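PDB 6GNE: probable starch synthase 4, chloroplastic/amyloplastic from Arabidopsis thaliana, which is probably a plastid starch synthase with the two-domain GT-B glycosyltransferase fold, and holds adenosine-5'-diphosphate and glycan ligands. Local coordinates for residues C174-Y179 with V319-V324; I327-Y332 with Q449-A454. All coordinates share one frame; numbering follows the deposited sequence.

Interaction 1 of 2, residues C174-Y179 with V319-V324. With AC1 (4,6-dideoxy-4-{[(1S,4R,5S,6S)-4,5,6-trihydroxy-3-(hydroxymethyl)cyclohex-2-en-1-yl]amino}-alpha-D-glucopyranose), chain C; GLC (alpha-D-glucopyranose), chain B; ADP (adenosine-5'-diphosphate), chain F.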
# COMPACT_ATOMS: atom_id res chain seq x y z
N CYS A 174 -10.75 -0.61 -1.72
CA CYS A 174 -10.34 0.25 -0.57
C CYS A 174 -9.21 -0.42 0.19
O CYS A 174 -9.39 -1.55 0.73
CB CYS A 174 -11.50 0.57 0.39
SG CYS A 174 -11.04 1.87 1.57
N HIS A 175 -8.07 0.26 0.21
CA HIS A 175 -6.84 -0.21 0.85
C HIS A 175 -6.74 0.23 2.35
O HIS A 175 -5.86 -0.26 3.10
CB HIS A 175 -5.62 0.34 0.12
CG HIS A 175 -5.51 -0.09 -1.31
ND1 HIS A 175 -4.50 -0.92 -1.75
CD2 HIS A 175 -6.21 0.27 -2.40
CE1 HIS A 175 -4.62 -1.09 -3.05
NE2 HIS A 175 -5.66 -0.39 -3.47
N ASN A 176 -7.59 1.16 2.76
CA ASN A 176 -7.75 1.52 4.18
C ASN A 176 -9.06 2.27 4.37
O ASN A 176 -9.18 3.43 3.97
CB ASN A 176 -6.55 2.37 4.67
CG ASN A 176 -6.60 2.68 6.17
OD1 ASN A 176 -7.54 2.32 6.85
ND2 ASN A 176 -5.58 3.35 6.69
N PHE A 177 -10.03 1.62 5.01
CA PHE A 177 -11.37 2.22 5.24
C PHE A 177 -11.37 3.36 6.26
O PHE A 177 -12.38 3.98 6.50
CB PHE A 177 -12.39 1.17 5.65
CG PHE A 177 -12.86 0.29 4.53
CD1 PHE A 177 -13.87 0.70 3.68
CD2 PHE A 177 -12.32 -0.97 4.33
CE1 PHE A 177 -14.31 -0.11 2.65
CE2 PHE A 177 -12.77 -1.80 3.33
CZ PHE A 177 -13.76 -1.37 2.47
N GLU A 178 -10.25 3.60 6.91
CA GLU A 178 -10.09 4.82 7.68
C GLU A 178 -10.25 6.06 6.82
O GLU A 178 -10.79 7.04 7.28
CB GLU A 178 -8.71 4.82 8.33
CG GLU A 178 -8.52 5.94 9.35
CD GLU A 178 -7.08 6.11 9.79
OE1 GLU A 178 -6.16 5.44 9.16
OE2 GLU A 178 -6.93 6.91 10.79
N TYR A 179 -9.77 6.01 5.59
CA TYR A 179 -9.78 7.20 4.71
C TYR A 179 -10.94 7.17 3.75
O TYR A 179 -10.87 6.53 2.73
CB TYR A 179 -8.44 7.34 3.99
CG TYR A 179 -7.28 7.46 4.96
CD1 TYR A 179 -7.33 8.38 6.04
CD2 TYR A 179 -6.12 6.67 4.80
CE1 TYR A 179 -6.28 8.47 6.95
CE2 TYR A 179 -5.04 6.78 5.71
CZ TYR A 179 -5.12 7.67 6.77
OH TYR A 179 -4.10 7.79 7.64
N VAL A 319 2.83 6.64 12.11
CA VAL A 319 1.47 7.13 12.38
C VAL A 319 0.81 6.16 13.36
O VAL A 319 1.21 5.02 13.44
CB VAL A 319 0.64 7.24 11.05
CG1 VAL A 319 1.32 8.21 10.08
CG2 VAL A 319 0.48 5.88 10.34
N PRO A 320 -0.22 6.60 14.10
CA PRO A 320 -0.84 5.70 15.11
C PRO A 320 -1.15 4.30 14.65
O PRO A 320 -1.01 3.37 15.42
CB PRO A 320 -2.11 6.43 15.48
CG PRO A 320 -1.79 7.89 15.28
CD PRO A 320 -0.71 7.99 14.24
N GLN A 321 -1.56 4.14 13.38
CA GLN A 321 -1.92 2.82 12.86
C GLN A 321 -0.82 1.78 13.12
O GLN A 321 -1.11 0.59 13.42
CB GLN A 321 -2.22 2.92 11.38
CG GLN A 321 -2.45 1.59 10.66
CD GLN A 321 -2.46 1.71 9.16
OE1 GLN A 321 -2.78 2.77 8.63
NE2 GLN A 321 -2.09 0.61 8.46
N LYS A 322 0.43 2.22 12.99
CA LYS A 322 1.59 1.34 13.02
C LYS A 322 2.08 0.97 14.44
O LYS A 322 3.07 0.26 14.59
CB LYS A 322 2.72 1.99 12.23
CG LYS A 322 2.34 2.30 10.79
CD LYS A 322 2.09 1.02 9.97
CE LYS A 322 1.94 1.34 8.51
NZ LYS A 322 1.39 0.21 7.73
N GLY A 323 1.38 1.45 15.47
CA GLY A 323 1.71 1.15 16.85
C GLY A 323 3.02 1.84 17.25
O GLY A 323 3.98 1.18 17.64
N VAL A 324 3.06 3.15 17.12
CA VAL A 324 4.30 3.89 17.35
C VAL A 324 4.83 3.83 18.79
O VAL A 324 6.05 3.92 18.98
CB VAL A 324 4.20 5.38 16.94
CG1 VAL A 324 4.36 5.47 15.42
CG2 VAL A 324 2.96 6.06 17.50
C1 AC1 C . -2.94 6.31 1.47
O2 AC1 C . -5.24 5.66 1.04
C2 AC1 C . -3.90 5.15 1.18
C4A AC1 C . -2.11 -1.78 2.90
C3 AC1 C . -3.80 4.04 2.23
O3 AC1 C . -4.68 2.99 1.83
C4 AC1 C . -2.35 3.57 2.35
N4A AC1 C . -2.13 2.44 3.28
C5 AC1 C . -1.53 4.80 2.73
O5 AC1 C . -1.63 5.78 1.69
C6 AC1 C . -0.04 4.53 2.88
C1B AC1 C . -2.73 1.11 3.13
C2B AC1 C . -2.61 0.21 4.38
O2B AC1 C . -2.14 0.92 5.55
C3B AC1 C . -1.76 -1.04 4.18
O3B AC1 C . -2.10 -1.93 5.24
O4 AC1 C . -1.21 -2.88 2.74
C5B AC1 C . -2.09 -0.87 1.71
C7B AC1 C . -2.31 0.44 1.83
C6B AC1 C . -1.88 -1.45 0.33
O6B AC1 C . -2.94 -2.34 -0.02
C1 GLC B . -3.77 11.18 3.39
C2 GLC B . -4.51 10.57 2.19
C3 GLC B . -4.67 9.06 2.38
C4 GLC B . -3.28 8.45 2.52
C5 GLC B . -2.60 9.06 3.74
C6 GLC B . -1.18 8.55 3.88
O2 GLC B . -5.77 11.23 2.03
O3 GLC B . -5.33 8.48 1.26
O4 GLC B . -3.37 7.03 2.63
O5 GLC B . -2.55 10.49 3.61
O6 GLC B . -0.51 9.29 4.90
PB ADP F . 1.33 1.48 4.37
O1B ADP F . 0.59 1.34 3.07
O2B ADP F . 2.47 2.46 4.38
O3B ADP F . 0.38 1.74 5.51
PA ADP F . 2.38 -1.09 3.60
O1A ADP F . 3.14 -2.13 4.37
O2A ADP F . 1.17 -1.60 2.87
O3A ADP F . 2.02 0.06 4.66
O5' ADP F . 3.32 -0.37 2.51
C5' ADP F . 4.53 0.30 2.87
C4' ADP F . 5.53 0.46 1.71
O4' ADP F . 6.23 1.71 1.85
C3' ADP F . 6.62 -0.58 1.71
O3' ADP F . 7.10 -0.73 0.38
C2' ADP F . 7.71 0.03 2.55
O2' ADP F . 8.99 -0.49 2.26
C1' ADP F . 7.61 1.47 2.12
N9 ADP F . 8.05 2.43 3.16
C8 ADP F . 7.36 2.83 4.23
N7 ADP F . 8.06 3.76 4.92
C5 ADP F . 9.22 3.97 4.28
C6 ADP F . 10.44 4.82 4.47
N6 ADP F . 10.53 5.65 5.54
N1 ADP F . 11.43 4.72 3.54
C2 ADP F . 11.32 3.86 2.49
N3 ADP F . 10.26 3.07 2.28
C4 ADP F . 9.20 3.08 3.12
O HOH W 1 -2.83 3.71 5.78
O HOH W 2 -3.53 5.18 9.41

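Interaction 2 of 2, residues I327-Y332 with Q449-A454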
# COMPACT_ATOMS: atom_id res chain seq x y z
N ILE A 327 6.67 0.65 18.79
CA ILE A 327 7.91 0.81 18.07
C ILE A 327 8.94 1.50 18.97
O ILE A 327 10.08 1.04 19.08
CB ILE A 327 7.73 1.59 16.78
CG1 ILE A 327 6.90 0.74 15.80
CG2 ILE A 327 9.06 1.90 16.13
CD1 ILE A 327 6.38 1.47 14.58
N ARG A 328 8.54 2.61 19.60
CA ARG A 328 9.36 3.27 20.59
C ARG A 328 9.88 2.28 21.66
O ARG A 328 11.08 2.26 21.92
CB ARG A 328 8.59 4.37 21.26
CG ARG A 328 9.40 5.18 22.26
CD ARG A 328 8.54 6.01 23.17
NE ARG A 328 9.31 7.18 23.61
CZ ARG A 328 10.18 7.20 24.63
NH1 ARG A 328 10.81 8.34 24.94
NH2 ARG A 328 10.45 6.10 25.34
N HIS A 329 8.99 1.49 22.24
CA HIS A 329 9.36 0.51 23.26
C HIS A 329 10.35 -0.50 22.74
O HIS A 329 11.30 -0.85 23.41
CB HIS A 329 8.14 -0.22 23.82
CG HIS A 329 8.49 -1.35 24.74
ND1 HIS A 329 9.13 -1.15 25.94
CD2 HIS A 329 8.33 -2.70 24.62
CE1 HIS A 329 9.32 -2.32 26.54
NE2 HIS A 329 8.84 -3.27 25.76
N ALA A 330 10.12 -0.97 21.52
CA ALA A 330 10.96 -1.99 20.90
C ALA A 330 12.40 -1.55 20.72
O ALA A 330 13.29 -2.39 20.75
CB ALA A 330 10.38 -2.39 19.55
N ILE A 331 12.63 -0.25 20.52
CA ILE A 331 13.97 0.24 20.40
C ILE A 331 14.74 -0.08 21.68
O ILE A 331 15.81 -0.70 21.64
CB ILE A 331 14.02 1.75 20.11
CG1 ILE A 331 13.52 2.04 18.69
CG2 ILE A 331 15.44 2.30 20.24
CD1 ILE A 331 13.12 3.50 18.47
N TYR A 332 14.17 0.33 22.81
CA TYR A 332 14.83 0.15 24.10
C TYR A 332 14.90 -1.31 24.53
O TYR A 332 15.88 -1.73 25.11
CB TYR A 332 14.16 1.01 25.20
CG TYR A 332 14.28 2.47 24.93
CD1 TYR A 332 15.40 3.16 25.29
CD2 TYR A 332 13.25 3.16 24.26
CE1 TYR A 332 15.51 4.52 25.04
CE2 TYR A 332 13.33 4.53 23.99
CZ TYR A 332 14.47 5.21 24.39
OH TYR A 332 14.63 6.56 24.17
N GLN A 449 3.82 -5.74 27.43
CA GLN A 449 3.81 -7.12 27.90
C GLN A 449 3.66 -8.12 26.71
O GLN A 449 4.46 -9.04 26.56
CB GLN A 449 2.67 -7.29 28.91
CG GLN A 449 2.91 -8.29 30.02
CD GLN A 449 1.77 -9.34 30.11
OE1 GLN A 449 0.91 -9.31 31.02
NE2 GLN A 449 1.78 -10.27 29.15
N GLY A 450 2.65 -7.91 25.86
CA GLY A 450 2.42 -8.78 24.73
C GLY A 450 3.60 -8.79 23.78
O GLY A 450 4.10 -9.87 23.40
N PHE A 451 4.05 -7.59 23.41
CA PHE A 451 5.17 -7.44 22.51
C PHE A 451 6.44 -8.10 23.08
O PHE A 451 7.15 -8.82 22.35
CB PHE A 451 5.41 -5.93 22.15
CG PHE A 451 6.57 -5.70 21.22
CD1 PHE A 451 6.40 -5.79 19.86
CD2 PHE A 451 7.86 -5.48 21.72
CE1 PHE A 451 7.45 -5.66 18.98
CE2 PHE A 451 8.94 -5.33 20.85
CZ PHE A 451 8.72 -5.42 19.46
N ASN A 452 6.72 -7.87 24.36
CA ASN A 452 7.92 -8.45 25.05
C ASN A 452 8.04 -9.95 24.92
O ASN A 452 9.12 -10.46 24.64
CB ASN A 452 7.98 -8.06 26.52
CG ASN A 452 8.39 -6.59 26.74
OD1 ASN A 452 8.70 -5.85 25.81
ND2 ASN A 452 8.35 -6.16 27.99
N TYR A 453 6.94 -10.67 25.09
CA TYR A 453 6.97 -12.13 24.99
C TYR A 453 7.33 -12.60 23.59
O TYR A 453 8.13 -13.52 23.44
CB TYR A 453 5.65 -12.74 25.48
CG TYR A 453 5.69 -14.26 25.63
CD1 TYR A 453 6.69 -14.87 26.41
CD2 TYR A 453 4.73 -15.09 24.97
CE1 TYR A 453 6.73 -16.25 26.55
CE2 TYR A 453 4.78 -16.46 25.10
CZ TYR A 453 5.77 -17.04 25.90
OH TYR A 453 5.83 -18.41 26.05
N ALA A 454 6.79 -11.96 22.55
CA ALA A 454 7.20 -12.28 21.19
C ALA A 454 8.68 -11.94 20.93
O ALA A 454 9.39 -12.73 20.31
CB ALA A 454 6.32 -11.58 20.17

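Interaction 1 of 2, residues C174-Y179 with V319-V324
Asn176 and Gln321 face each other across the interdomain cleft of a GT-B fold, the first in the loop after strand 169-174, the second in the 3-10 turn after strand 311-317. Their amides approach without bonding: ND2 of Asn176 and OE1 of Gln321 lie 3.5 Å apart at a poor angle, the planes 79° apart. Water 1 bridges the two amides, and water 2 joins Gln321 to Glu178. The Gln321 chain leaves its backbone with CG anti to N (chi1 173°) and stays extended, which carries the amide across to the cyclitol ring of AC1. CB and CG serve as a spacer, and CD comes within 3.7 Å of AC1 O2B. At the tip the two ends divide: NE2 donates a nearly straight bond to AC1 O2B (2.9 Å, 173°), while OE1 accepts from both waters. Water 1 also accepts from Asn176 ND2 and AC1 N4A; water 2 also donates to Glu178 OE1. An Asx turn, Glu178 N to Asn176 OD1 with the donor above the carbonyl plane, and a longer, bent bond from Asn176 ND2 to Glu178 OE1 together restrain the amide. Lys322 NZ is salt-bridged to Glu397 and donates to O3A and O3B of the ADP diphosphate. His175 holds the hydroxymethyl of the same cyclitol ring, its ND1 donating to AC1 O6B at 2.7 Å, with that oxygen in the plane of the imidazole.

Interaction 2 of 2, residues I327-Y332 with Q449-A454
His329 meets Asn452 and Phe451 where helix 324-336 runs beside helix 448-464; the short segments' axes come within 10.7 Å and cross at -44°. Its CG stands anti to the backbone N, sending the imidazole out toward the other helix. There NE2 donates to Asn452 OD1 at 2.6 Å, with an N-H...O angle of 161°. The oxygen sits in the ring plane, and the donor arrives in the carbonyl plane on a lone pair, although ring and amide are themselves tilted 35° apart. CD2 on the same ring edge approaches Phe451 CD2 at 4.0 Å, an apolar flank to the polar bond.

One residue on, Ala330, a buried residue, puts CB against the Phe451 ring. This CB lies 3.5 Å from Phe451 CZ and equally near CE2, so the methyl rests obliquely on the CZ and CE2 end of the ring. Ile391 of the central sheet touches both Ala330 and Phe451, and Phe443 packs on the Phe451 ring. The result is a helix pair with a buried apolar side and a polar bond on its partly exposed side, both helices packed against the parallel sheet of a Rossmann-like GT-B domain.

How the interactions relate
From the N terminus, the chain first builds the domain containing strand 169-174, whose following loop supplies 174-179. Interaction 1 closes a loop of about 140 residues when the chain, now in the second domain, reaches 319-324 after strand 311-317. Interaction 2 opens directly afterwards on helix 324-336 and closes about 117 residues later on helix 448-464, so the two are in series and neither nest nor cross. The first joins the two domains across the ligand cleft; the second joins two helices within one domain. Their centres are about 20 Å apart, yet they touch: Lys322 O packs at 3.5 Å from Ile327 CD1, where the turn of 319-324 leads into helix 324-336.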